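Local coordinates for Lin1840 protein (PDB 4ZOC) that probably hydrolyses terminal, non-reducing beta-D-glucosyl residues to release beta-D-glucose, as a family 3 beta-glucosidase involved in beta-1,2-glucan metabolism, at residues M138-R143 against V190-A195; I102-G107 against G148-S153; V628-I633 against V666-G671. The protein carries 2 engineered substitutions. All coordinates share one frame; numbering follows the deposited sequence.

How the contacts relate
Contacts 1 and 2 are buried together in the barrel domain, their centres about 11 Å apart, and share an element: the loop between strand 133-134 and helix 158-173 supplies 138-143 to one and 148-153 to the other. They touch directly, with Asp140 O 2.7 Å from Ser153 OG in a probable hydrogen bond. Contact 1 relies on a carboxylate holding a strand residue, contact 2 on a helix start meeting a 3-10 turn through backbone carbonyls and apolar side chains. Contact 3, with its centre about 35 Å from that of contact 1 and about 29 Å from that of contact 2, joins two sheets of the fibronectin type III-like domain; its aliphatic interior gives way to a solvent-exposed turn.

Contact 1 of 3, residues M138-R143 against V190-A195; sequences MLDLVR and VKHFAA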
ATOM      1  N   MET A 138       8.552 -21.107   0.575  1.00  9.51           N
ATOM      2  CA  MET A 138       7.704 -19.947   0.784  1.00  8.24           C
ATOM      3  C   MET A 138       7.682 -19.133  -0.519  1.00  7.22           C
ATOM      4  O   MET A 138       8.738 -18.631  -1.005  1.00  7.49           O
ATOM      5  CB  MET A 138       8.268 -19.159   1.967  1.00  7.45           C
ATOM      6  CG  MET A 138       7.435 -17.998   2.406  1.00  8.60           C
ATOM      7  SD  MET A 138       7.763 -16.498   1.432  1.00  7.21           S
ATOM      8  CE  MET A 138       7.163 -15.301   2.643  1.00  8.81           C
ATOM      9  N   LEU A 139       6.496 -18.961  -1.056  1.00  6.68           N
ATOM     10  CA  LEU A 139       6.294 -18.415  -2.420  1.00  7.84           C
ATOM     11  C   LEU A 139       5.461 -17.147  -2.456  1.00  7.99           C
ATOM     12  O   LEU A 139       4.859 -16.800  -3.473  1.00  8.96           O
ATOM     13  CB  LEU A 139       5.718 -19.487  -3.328  1.00  8.81           C
ATOM     14  CG  LEU A 139       6.657 -20.695  -3.499  1.00  9.62           C
ATOM     15  CD1 LEU A 139       5.953 -21.788  -4.296  1.00 10.47           C
ATOM     16  CD2 LEU A 139       7.939 -20.291  -4.245  1.00 10.38           C
ATOM     17  N   ASP A 140       5.454 -16.414  -1.336  1.00  7.72           N
ATOM     18  CA  ASP A 140       4.675 -15.174  -1.247  1.00  6.47           C
ATOM     19  C   ASP A 140       5.482 -14.095  -1.961  1.00  7.08           C
ATOM     20  O   ASP A 140       6.671 -13.785  -1.610  1.00  8.81           O
ATOM     21  CB  ASP A 140       4.444 -14.796   0.235  1.00  7.15           C
ATOM     22  CG  ASP A 140       3.826 -15.944   1.028  1.00  7.10           C
ATOM     23  OD1 ASP A 140       3.050 -16.752   0.468  1.00  6.46           O
ATOM     24  OD2 ASP A 140       4.144 -16.083   2.206  1.00  7.22           O
ATOM     25  N   LEU A 141       4.854 -13.482  -2.966  1.00  6.60           N
ATOM     26  CA  LEU A 141       5.427 -12.335  -3.661  1.00  6.59           C
ATOM     27  C   LEU A 141       5.535 -11.176  -2.674  1.00  5.91           C
ATOM     28  O   LEU A 141       4.603 -10.954  -1.870  1.00  6.35           O
ATOM     29  CB  LEU A 141       4.490 -11.932  -4.814  1.00  7.42           C
ATOM     30  CG  LEU A 141       4.955 -10.809  -5.743  1.00  8.37           C
ATOM     31  CD1 LEU A 141       6.028 -11.388  -6.610  1.00  9.93           C
ATOM     32  CD2 LEU A 141       3.793 -10.316  -6.552  1.00  8.83           C
ATOM     33  N   VAL A 142       6.704 -10.533  -2.685  1.00  6.39           N
ATOM     34  CA  VAL A 142       6.982  -9.431  -1.799  1.00  5.36           C
ATOM     35  C   VAL A 142       7.366  -8.160  -2.570  1.00  6.38           C
ATOM     36  O   VAL A 142       8.238  -8.175  -3.483  1.00  7.15           O
ATOM     37  CB  VAL A 142       8.031  -9.796  -0.737  1.00  6.54           C
ATOM     38  CG1 VAL A 142       7.475 -10.827   0.210  1.00  7.64           C
ATOM     39  CG2 VAL A 142       9.381 -10.281  -1.332  1.00  6.15           C
ATOM     40  N   ARG A 143       6.744  -7.058  -2.153  1.00  6.32           N
ATOM     41  CA  ARG A 143       7.064  -5.717  -2.654  1.00  5.94           C
ATOM     42  C   ARG A 143       7.347  -4.721  -1.496  1.00  7.11           C
ATOM     43  O   ARG A 143       7.507  -3.533  -1.777  1.00  8.37           O
ATOM     44  CB  ARG A 143       5.931  -5.203  -3.474  1.00  7.03           C
ATOM     45  CG  ARG A 143       5.700  -5.944  -4.755  1.00  7.06           C
ATOM     46  CD  ARG A 143       4.389  -5.467  -5.373  1.00  9.47           C
ATOM     47  NE  ARG A 143       4.220  -6.056  -6.703  1.00 10.51           N
ATOM     48  CZ  ARG A 143       3.157  -5.874  -7.481  1.00 15.22           C
ATOM     49  NH1 ARG A 143       2.175  -5.115  -7.075  1.00 13.51           N
ATOM     50  NH2 ARG A 143       3.085  -6.457  -8.675  1.00 16.81           N
ATOM     51  N   VAL A 190       4.131 -26.111   0.130  1.00  7.42           N
ATOM     52  CA  VAL A 190       4.056 -24.735  -0.423  1.00  7.94           C
ATOM     53  C   VAL A 190       3.397 -23.856   0.606  1.00  8.25           C
ATOM     54  O   VAL A 190       2.381 -24.260   1.145  1.00  7.13           O
ATOM     55  CB  VAL A 190       3.229 -24.756  -1.758  1.00  9.98           C
ATOM     56  CG1 VAL A 190       2.795 -23.383  -2.242  1.00  9.97           C
ATOM     57  CG2 VAL A 190       4.037 -25.392  -2.890  1.00  8.87           C
ATOM     58  N   LYS A 191       3.886 -22.633   0.831  1.00  7.84           N
ATOM     59  CA  LYS A 191       3.214 -21.734   1.762  1.00  7.00           C
ATOM     60  C   LYS A 191       3.440 -20.281   1.220  1.00  6.83           C
ATOM     61  O   LYS A 191       4.359 -20.081   0.373  1.00  5.13           O
ATOM     62  CB  LYS A 191       3.720 -21.903   3.219  1.00  7.40           C
ATOM     63  CG  LYS A 191       5.149 -21.463   3.402  1.00  9.46           C
ATOM     64  CD  LYS A 191       5.685 -21.916   4.741  1.00  7.95           C
ATOM     65  CE  LYS A 191       6.982 -21.278   5.133  1.00  6.76           C
ATOM     66  NZ  LYS A 191       7.480 -21.819   6.388  1.00  5.85           N
ATOM     67  N   HIS A 192       2.607 -19.342   1.616  1.00  7.18           N
ATOM     68  CA  HIS A 192       1.428 -19.441   2.446  1.00  6.66           C
ATOM     69  C   HIS A 192       0.258 -19.056   1.539  1.00  7.00           C
ATOM     70  O   HIS A 192       0.211 -17.949   0.992  1.00  7.25           O
ATOM     71  CB  HIS A 192       1.472 -18.431   3.658  1.00  6.03           C
ATOM     72  CG  HIS A 192       2.664 -18.593   4.540  1.00  5.82           C
ATOM     73  ND1 HIS A 192       3.865 -17.964   4.280  1.00  7.15           N
ATOM     74  CD2 HIS A 192       2.840 -19.280   5.707  1.00  7.20           C
ATOM     75  CE1 HIS A 192       4.747 -18.307   5.222  1.00  7.07           C
ATOM     76  NE2 HIS A 192       4.136 -19.082   6.103  1.00  7.60           N
ATOM     77  N   PHE A 193      -0.685 -19.960   1.377  1.00  8.71           N
ATOM     78  CA  PHE A 193      -1.737 -19.766   0.381  1.00  7.73           C
ATOM     79  C   PHE A 193      -2.790 -18.828   0.972  1.00  7.28           C
ATOM     80  O   PHE A 193      -3.477 -19.226   1.916  1.00  8.30           O
ATOM     81  CB  PHE A 193      -2.325 -21.138  -0.066  1.00  8.63           C
ATOM     82  CG  PHE A 193      -2.965 -21.113  -1.419  1.00  8.36           C
ATOM     83  CD1 PHE A 193      -2.187 -21.090  -2.577  1.00 10.01           C
ATOM     84  CD2 PHE A 193      -4.357 -21.093  -1.529  1.00  8.68           C
ATOM     85  CE1 PHE A 193      -2.773 -21.089  -3.843  1.00 11.96           C
ATOM     86  CE2 PHE A 193      -4.959 -21.101  -2.776  1.00  8.07           C
ATOM     87  CZ  PHE A 193      -4.167 -21.060  -3.929  1.00 10.35           C
ATOM     88  N   ALA A 194      -2.956 -17.557   0.516  1.00  6.99           N
ATOM     89  CA  ALA A 194      -2.244 -16.879  -0.546  1.00  7.49           C
ATOM     90  C   ALA A 194      -2.083 -15.434  -0.239  1.00  5.24           C
ATOM     91  O   ALA A 194      -2.888 -14.897   0.495  1.00  5.47           O
ATOM     92  CB  ALA A 194      -3.015 -16.913  -1.882  1.00  9.06           C
ATOM     93  N   ALA A 195      -1.025 -14.849  -0.821  1.00  6.11           N
ATOM     94  CA  ALA A 195      -0.845 -13.413  -0.986  1.00  6.17           C
ATOM     95  C   ALA A 195      -0.442 -12.715   0.330  1.00  5.68           C
ATOM     96  O   ALA A 195      -0.585 -11.520   0.491  1.00  5.53           O
ATOM     97  CB  ALA A 195      -2.059 -12.766  -1.574  1.00  5.94           C
TER
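Asp140 OD1 is gripped by two groups, the backbone N of His192 at 2.9 Å and the hydroxyl of Tyr223 on helix 221-228, while Asp140 OD2 receives His192 ND1 at 2.8 Å. One carboxylate thus holds the main chain and the ring of the same residue. This contact lies in the TIM barrel of this glycoside hydrolase family 3 enzyme, where a cis peptide joins Lys191 to His192 in strand 187-193. The two bonds from His192, N to OD1 and ND1 to OD2, are nearly straight (171° each). ND1 meets the syn lone pair of OD2 close to the imidazole plane, although the carboxylate is turned 35° from that plane, and the bond should fix the rotation of the ring. Lys191 CG covers one ring face, 3.6 Å above its centre, and Met138 CG approaches His192 CE1 obliquely at 3.9 Å. A single beta bridge pairs Met138 with Lys191, and Leu139 N donates to Lys191 O at 2.8 Å. The lysine chain runs extended past Met138 CB to place NZ on Phe135 O. Beside the bridge, Leu139 and Val190 cross at about a right angle, with Leu139 CD1 4.1 Å from Val190 CG1.

Contact 2 of 3, residues I102-G107 against G148-S153; sequences IPLALG and GRVMES
Leu104 and Met151 bring their backbones together, CA to CA 4.9 Å, where the first turn of helix 103-108 meets the 3-10 turn 148-152, and Leu104 N donates to Met151 O at 3.1 Å. The donor stands well above the carbonyl plane, 50° out of it, and the bond is moderately bent. It gives a main-chain N-H at the start of the helix an acceptor from outside the helix. The same oxygen lies 3.2 Å from Pro103 CD, against the proline ring, whose nitrogen has no hydrogen to offer. Ser153 O, in turn, makes a C-H...O contact with Leu104 CA at 3.0 Å.

Met151 carries much of the apolar packing. Its chain is bent twice beyond CB, folding the methyl CE back to within 3.9 Å of Ile102 CG2 and beside Pro103 CD. Ile102 crosses this chain at about a right angle: with chi1 at 57°, CG1 lies between the backbone N and the carbonyl carbon, and the branch extends until CD1 rests 3.9 Å from Met151 CB. On another flank Leu104 CD2 reaches Val150 CG2 at 4.2 Å.

These segments belong to the connections that follow two adjacent strands of the TIM barrel, 87-90 and 133-134. Ile102 also makes a backbone hydrogen bond with Phe527, linking the helix start to the family 3 C-terminal domain. Glu152 directs its CB away from helix 103-108, and Arg149 forms a side-on, two-nitrogen salt bridge with its carboxylate, NE to OE2 and NH2 to OE1, with the guanidinium and its partners nearly coplanar. Both side chains touch His192 of strand 187-193; Arg149 also packs on Trp409 of the glucose pocket and bonds through NH1 to Tyr196 OH.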
ATOM      1  N   ILE A 102      19.792 -17.394   3.281  1.00  6.97           N
ATOM      2  CA  ILE A 102      18.321 -17.118   3.381  1.00  8.06           C
ATOM      3  C   ILE A 102      17.667 -17.071   2.012  1.00  8.40           C
ATOM      4  O   ILE A 102      18.325 -16.765   1.039  1.00  7.04           O
ATOM      5  CB  ILE A 102      17.987 -15.829   4.163  1.00  7.97           C
ATOM      6  CG1 ILE A 102      18.670 -14.567   3.581  1.00  7.84           C
ATOM      7  CG2 ILE A 102      18.268 -16.018   5.618  1.00  8.03           C
ATOM      8  CD1 ILE A 102      18.099 -13.262   4.085  1.00  7.24           C
ATOM      9  N   PRO A 103      16.364 -17.432   1.922  1.00  6.92           N
ATOM     10  CA  PRO A 103      15.801 -17.479   0.594  1.00  7.12           C
ATOM     11  C   PRO A 103      15.933 -16.202  -0.279  1.00  7.58           C
ATOM     12  O   PRO A 103      16.077 -16.336  -1.490  1.00  7.98           O
ATOM     13  CB  PRO A 103      14.353 -17.882   0.872  1.00  7.27           C
ATOM     14  CG  PRO A 103      14.499 -18.782   2.060  1.00  6.03           C
ATOM     15  CD  PRO A 103      15.522 -18.125   2.887  1.00  6.43           C
ATOM     16  N   LEU A 104      15.823 -15.012   0.321  1.00  8.42           N
ATOM     17  CA  LEU A 104      15.897 -13.746  -0.440  1.00  6.60           C
ATOM     18  C   LEU A 104      17.280 -13.686  -1.102  1.00  6.21           C
ATOM     19  O   LEU A 104      17.400 -13.256  -2.212  1.00  9.02           O
ATOM     20  CB  LEU A 104      15.635 -12.580   0.495  1.00  6.76           C
ATOM     21  CG  LEU A 104      15.464 -11.254  -0.259  1.00  7.88           C
ATOM     22  CD1 LEU A 104      14.521 -11.334  -1.454  1.00 10.19           C
ATOM     23  CD2 LEU A 104      15.094 -10.151   0.677  1.00  8.75           C
ATOM     24  N   ALA A 105      18.314 -14.151  -0.403  1.00  6.20           N
ATOM     25  CA  ALA A 105      19.677 -14.243  -0.973  1.00  7.04           C
ATOM     26  C   ALA A 105      19.704 -15.277  -2.112  1.00  8.01           C
ATOM     27  O   ALA A 105      20.278 -15.058  -3.186  1.00 10.82           O
ATOM     28  CB  ALA A 105      20.667 -14.585   0.081  1.00  7.29           C
ATOM     29  N   LEU A 106      19.069 -16.417  -1.897  1.00  8.61           N
ATOM     30  CA  LEU A 106      19.030 -17.419  -2.942  1.00  8.05           C
ATOM     31  C   LEU A 106      18.354 -16.831  -4.197  1.00  7.24           C
ATOM     32  O   LEU A 106      18.641 -17.218  -5.280  1.00  7.35           O
ATOM     33  CB  LEU A 106      18.368 -18.729  -2.489  1.00  7.76           C
ATOM     34  CG  LEU A 106      19.063 -19.462  -1.341  1.00  8.32           C
ATOM     35  CD1 LEU A 106      18.292 -20.671  -0.878  1.00  8.20           C
ATOM     36  CD2 LEU A 106      20.466 -19.832  -1.737  1.00  9.90           C
ATOM     37  N   GLY A 107      17.380 -15.975  -4.034  1.00  7.70           N
ATOM     38  CA  GLY A 107      16.666 -15.339  -5.150  1.00  6.08           C
ATOM     39  C   GLY A 107      17.744 -14.561  -5.940  1.00  5.97           C
ATOM     40  O   GLY A 107      17.821 -14.632  -7.156  1.00  6.72           O
ATOM     41  N   GLY A 148       9.067  -8.441   7.814  1.00  6.52           N
ATOM     42  CA  GLY A 148      10.216  -9.261   8.155  1.00  6.62           C
ATOM     43  C   GLY A 148      10.368 -10.539   7.385  1.00  6.25           C
ATOM     44  O   GLY A 148      11.468 -11.055   7.225  1.00  7.22           O
ATOM     45  N   ARG A 149       9.262 -11.024   6.880  1.00  5.62           N
ATOM     46  CA  ARG A 149       9.223 -12.317   6.137  1.00  5.20           C
ATOM     47  C   ARG A 149       9.688 -12.221   4.680  1.00  5.52           C
ATOM     48  O   ARG A 149       9.777 -13.240   4.035  1.00  7.74           O
ATOM     49  CB  ARG A 149       7.810 -12.919   6.234  1.00  4.53           C
ATOM     50  CG  ARG A 149       7.372 -13.050   7.687  1.00  5.45           C
ATOM     51  CD  ARG A 149       6.143 -13.954   7.857  1.00  5.02           C
ATOM     52  NE  ARG A 149       6.625 -15.327   7.766  1.00  5.80           N
ATOM     53  CZ  ARG A 149       6.068 -16.402   8.316  1.00  6.25           C
ATOM     54  NH1 ARG A 149       4.931 -16.335   9.001  1.00  6.89           N
ATOM     55  NH2 ARG A 149       6.690 -17.563   8.167  1.00  7.05           N
ATOM     56  N   VAL A 150      10.099 -11.047   4.178  1.00  6.59           N
ATOM     57  CA  VAL A 150      10.730 -10.954   2.893  1.00  5.74           C
ATOM     58  C   VAL A 150      11.926 -11.899   2.840  1.00  5.39           C
ATOM     59  O   VAL A 150      12.241 -12.392   1.739  1.00  6.12           O
ATOM     60  CB  VAL A 150      11.166  -9.525   2.451  1.00  6.22           C
ATOM     61  CG1 VAL A 150       9.922  -8.635   2.321  1.00  7.16           C
ATOM     62  CG2 VAL A 150      12.146  -8.895   3.403  1.00  7.38           C
ATOM     63  N   MET A 151      12.582 -12.160   3.977  1.00  5.86           N
ATOM     64  CA  MET A 151      13.788 -13.016   3.953  1.00  5.92           C
ATOM     65  C   MET A 151      13.487 -14.427   3.456  1.00  5.85           C
ATOM     66  O   MET A 151      14.385 -15.120   3.048  1.00  5.53           O
ATOM     67  CB  MET A 151      14.414 -13.125   5.343  1.00  7.81           C
ATOM     68  CG  MET A 151      13.446 -13.667   6.438  1.00  7.14           C
ATOM     69  SD  MET A 151      14.123 -14.963   7.493  1.00  8.12           S
ATOM     70  CE  MET A 151      14.413 -16.236   6.294  1.00  7.27           C
ATOM     71  N   GLU A 152      12.229 -14.831   3.554  1.00  6.46           N
ATOM     72  CA  GLU A 152      11.753 -16.193   3.173  1.00  5.88           C
ATOM     73  C   GLU A 152      11.401 -16.325   1.723  1.00  5.65           C
ATOM     74  O   GLU A 152      11.227 -17.428   1.260  1.00  6.95           O
ATOM     75  CB  GLU A 152      10.536 -16.582   4.004  1.00  6.20           C
ATOM     76  CG  GLU A 152      10.803 -16.706   5.494  1.00  6.52           C
ATOM     77  CD  GLU A 152       9.499 -16.652   6.248  1.00  6.44           C
ATOM     78  OE1 GLU A 152       8.700 -17.603   6.119  1.00  6.98           O
ATOM     79  OE2 GLU A 152       9.307 -15.680   7.018  1.00  7.37           O
ATOM     80  N   SER A 153      11.197 -15.201   1.040  1.00  6.35           N
ATOM     81  CA  SER A 153      10.750 -15.156  -0.332  1.00  6.05           C
ATOM     82  C   SER A 153      11.957 -14.986  -1.215  1.00  6.10           C
ATOM     83  O   SER A 153      12.965 -14.510  -0.745  1.00  8.06           O
ATOM     84  CB  SER A 153       9.802 -13.943  -0.491  1.00  6.97           C
ATOM     85  OG  SER A 153       9.357 -13.828  -1.880  1.00  7.77           O
TER

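Contact 3 of 3, residues V628-I633 against V666-G671; sequences VTIKNI and VALQAG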
ATOM      1  N   VAL A 628      21.299 -15.563 -27.597  1.00 15.60           N
ATOM      2  CA  VAL A 628      22.159 -14.536 -27.051  1.00 15.68           C
ATOM      3  C   VAL A 628      23.579 -15.062 -26.967  1.00 14.87           C
ATOM      4  O   VAL A 628      23.821 -16.093 -26.393  1.00 18.19           O
ATOM      5  CB  VAL A 628      21.719 -14.034 -25.650  1.00 16.79           C
ATOM      6  CG1 VAL A 628      22.598 -12.885 -25.182  1.00 19.26           C
ATOM      7  CG2 VAL A 628      20.247 -13.590 -25.649  1.00 15.44           C
ATOM      8  N   THR A 629      24.506 -14.301 -27.521  1.00 17.85           N
ATOM      9  CA  THR A 629      25.940 -14.619 -27.434  1.00 19.63           C
ATOM     10  C   THR A 629      26.587 -13.705 -26.429  1.00 19.41           C
ATOM     11  O   THR A 629      26.474 -12.469 -26.484  1.00 21.22           O
ATOM     12  CB  THR A 629      26.604 -14.396 -28.800  1.00 21.80           C
ATOM     13  OG1 THR A 629      25.956 -15.261 -29.729  1.00 26.44           O
ATOM     14  CG2 THR A 629      28.046 -14.764 -28.773  1.00 24.72           C
ATOM     15  N   ILE A 630      27.265 -14.328 -25.487  1.00 15.96           N
ATOM     16  CA  ILE A 630      27.908 -13.571 -24.410  1.00 14.61           C
ATOM     17  C   ILE A 630      29.392 -13.879 -24.394  1.00 13.68           C
ATOM     18  O   ILE A 630      29.786 -15.021 -24.559  1.00 18.56           O
ATOM     19  CB  ILE A 630      27.243 -13.825 -23.045  1.00 14.90           C
ATOM     20  CG1 ILE A 630      27.940 -12.979 -21.968  1.00 15.70           C
ATOM     21  CG2 ILE A 630      27.216 -15.306 -22.684  1.00 16.72           C
ATOM     22  CD1 ILE A 630      27.082 -12.834 -20.695  1.00 15.79           C
ATOM     23  N   LYS A 631      30.197 -12.833 -24.215  1.00 14.01           N
ATOM     24  CA  LYS A 631      31.651 -12.916 -24.127  1.00 16.76           C
ATOM     25  C   LYS A 631      32.166 -12.207 -22.882  1.00 14.50           C
ATOM     26  O   LYS A 631      31.730 -11.128 -22.569  1.00 14.74           O
ATOM     27  CB  LYS A 631      32.296 -12.280 -25.365  1.00 17.05           C
ATOM     28  CG  LYS A 631      33.770 -12.675 -25.476  1.00 22.17           C
ATOM     29  CD  LYS A 631      34.485 -12.123 -26.688  1.00 26.64           C
ATOM     30  CE  LYS A 631      35.963 -12.425 -26.519  1.00 30.25           C
ATOM     31  NZ  LYS A 631      36.651 -12.037 -27.754  1.00 36.83           N
ATOM     32  N   ASN A 632      33.072 -12.857 -22.169  1.00 13.17           N
ATOM     33  CA  ASN A 632      33.867 -12.244 -21.135  1.00 14.93           C
ATOM     34  C   ASN A 632      35.125 -11.594 -21.714  1.00 16.11           C
ATOM     35  O   ASN A 632      36.016 -12.286 -22.166  1.00 18.64           O
ATOM     36  CB  ASN A 632      34.256 -13.306 -20.111  1.00 13.49           C
ATOM     37  CG  ASN A 632      35.069 -12.770 -18.925  1.00 12.86           C
ATOM     38  OD1 ASN A 632      35.584 -11.645 -18.893  1.00 12.26           O
ATOM     39  ND2 ASN A 632      35.242 -13.653 -17.914  1.00 14.19           N
ATOM     40  N   ILE A 633      35.105 -10.258 -21.771  1.00 16.11           N
ATOM     41  CA  ILE A 633      36.094  -9.458 -22.419  1.00 15.80           C
ATOM     42  C   ILE A 633      37.166  -8.973 -21.449  1.00 19.06           C
ATOM     43  O   ILE A 633      37.962  -8.092 -21.772  1.00 16.44           O
ATOM     44  CB  ILE A 633      35.452  -8.290 -23.191  1.00 19.95           C
ATOM     45  CG1 ILE A 633      34.657  -7.342 -22.270  1.00 19.66           C
ATOM     46  CG2 ILE A 633      34.517  -8.822 -24.333  1.00 20.89           C
ATOM     47  CD1 ILE A 633      34.276  -5.996 -22.910  1.00 22.74           C
ATOM     48  N   VAL A 666      25.543 -17.482 -16.628  1.00 11.96           N
ATOM     49  CA  VAL A 666      26.494 -18.077 -17.594  1.00 11.35           C
ATOM     50  C   VAL A 666      27.891 -17.861 -17.061  1.00 11.79           C
ATOM     51  O   VAL A 666      28.256 -16.771 -16.769  1.00 11.67           O
ATOM     52  CB  VAL A 666      26.344 -17.465 -19.017  1.00 14.55           C
ATOM     53  CG1 VAL A 666      27.212 -18.191 -20.016  1.00 14.78           C
ATOM     54  CG2 VAL A 666      24.910 -17.540 -19.540  1.00 13.71           C
ATOM     55  N   ALA A 667      28.636 -18.947 -16.885  1.00 11.59           N
ATOM     56  CA  ALA A 667      30.015 -18.933 -16.425  1.00 13.04           C
ATOM     57  C   ALA A 667      31.004 -18.877 -17.622  1.00 14.40           C
ATOM     58  O   ALA A 667      30.833 -19.600 -18.622  1.00 13.44           O
ATOM     59  CB  ALA A 667      30.269 -20.185 -15.625  1.00 11.27           C
ATOM     60  N   LEU A 668      31.947 -17.955 -17.556  1.00 14.31           N
ATOM     61  CA  LEU A 668      32.851 -17.726 -18.669  1.00 17.64           C
ATOM     62  C   LEU A 668      34.243 -17.454 -18.172  1.00 19.72           C
ATOM     63  O   LEU A 668      34.441 -16.561 -17.352  1.00 15.67           O
ATOM     64  CB  LEU A 668      32.412 -16.502 -19.467  1.00 15.95           C
ATOM     65  CG  LEU A 668      31.068 -16.617 -20.140  1.00 16.77           C
ATOM     66  CD1 LEU A 668      30.565 -15.248 -20.487  1.00 15.51           C
ATOM     67  CD2 LEU A 668      31.060 -17.513 -21.376  1.00 16.82           C
ATOM     68  N   GLN A 669      35.215 -18.193 -18.695  1.00 22.16           N
ATOM     69  CA  GLN A 669      36.591 -17.866 -18.428  1.00 21.19           C
ATOM     70  C   GLN A 669      36.941 -16.571 -19.101  1.00 16.62           C
ATOM     71  O   GLN A 669      36.208 -16.063 -19.970  1.00 15.49           O
ATOM     72  CB  GLN A 669      37.475 -19.007 -18.939  1.00 22.62           C
ATOM     73  CG  GLN A 669      37.292 -20.280 -18.147  1.00 25.64           C
ATOM     74  CD  GLN A 669      37.837 -20.157 -16.726  1.00 28.13           C
ATOM     75  OE1 GLN A 669      38.995 -19.844 -16.539  1.00 29.90           O
ATOM     76  NE2 GLN A 669      36.981 -20.376 -15.726  1.00 30.95           N
ATOM     77  N   ALA A 670      38.096 -16.044 -18.754  1.00 18.12           N
ATOM     78  CA  ALA A 670      38.610 -14.869 -19.456  1.00 20.59           C
ATOM     79  C   ALA A 670      38.630 -15.112 -20.984  1.00 19.66           C
ATOM     80  O   ALA A 670      39.100 -16.129 -21.464  1.00 19.71           O
ATOM     81  CB  ALA A 670      39.991 -14.541 -18.943  1.00 18.62           C
ATOM     82  N   GLY A 671      38.064 -14.181 -21.724  1.00 19.12           N
ATOM     83  CA  GLY A 671      37.940 -14.260 -23.180  1.00 21.35           C
ATOM     84  C   GLY A 671      36.968 -15.277 -23.742  1.00 22.45           C
ATOM     85  O   GLY A 671      36.822 -15.338 -24.958  1.00 21.94           O
TER
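Asn632 reaches across to Leu668 with its amide, ND2 donating to Leu668 O at 3.1 Å through a fairly straight bond (156° at the hydrogen). The acceptor lies in the amide plane of Asn632, whereas the nitrogen stands above the plane of the Leu668 carbonyl. Alongside, Asn632 CB packs against Leu668 CB at 3.7 Å. The leucine side chain then reaches strand 628-632, its CD1 coming within 3.8 Å of Ile630 CG1, and the two side chains meet at a slant. The other branch of the isoleucine is used as well, CG2 touching Val666 CG1 at 3.9 Å as the two side chains slide past each other in opposite directions.

At the exposed end the backbone doubles back. Gly671 N approaches Asn632 O at 2.8 Å in a weak, strongly bent hydrogen bond, and Lys631, though its CB points away, lays its extended chain past the turn so that CE comes 3.4 Å from Gly671 O. Gly671 adopts a positive phi as the chain turns here.

Several groups position this first shell. With Asn632 CG anti to the backbone N (chi1 -178°), the amide is directed at the opposite segment; Ser634 OG bonds its OD1, and Ile636 O is a second acceptor for ND2, so neighbouring residues of the chain help to hold the amide plane. In the turn, the carboxylate of Glu672 accepts a hydrogen bond from Gln669 N through OE2.

The strands 628-632 and 666-668 cross at -40° with axes 7.8 Å apart, as packed layers of a beta sandwich in the fibronectin type III-like domain. Strand 624-632 runs between 607-611 and 673-680 in one sheet, strand 659-668 borders 638-648 in the other, and Ile642 of 638-648 touches both Ile630 and Val666 between the layers.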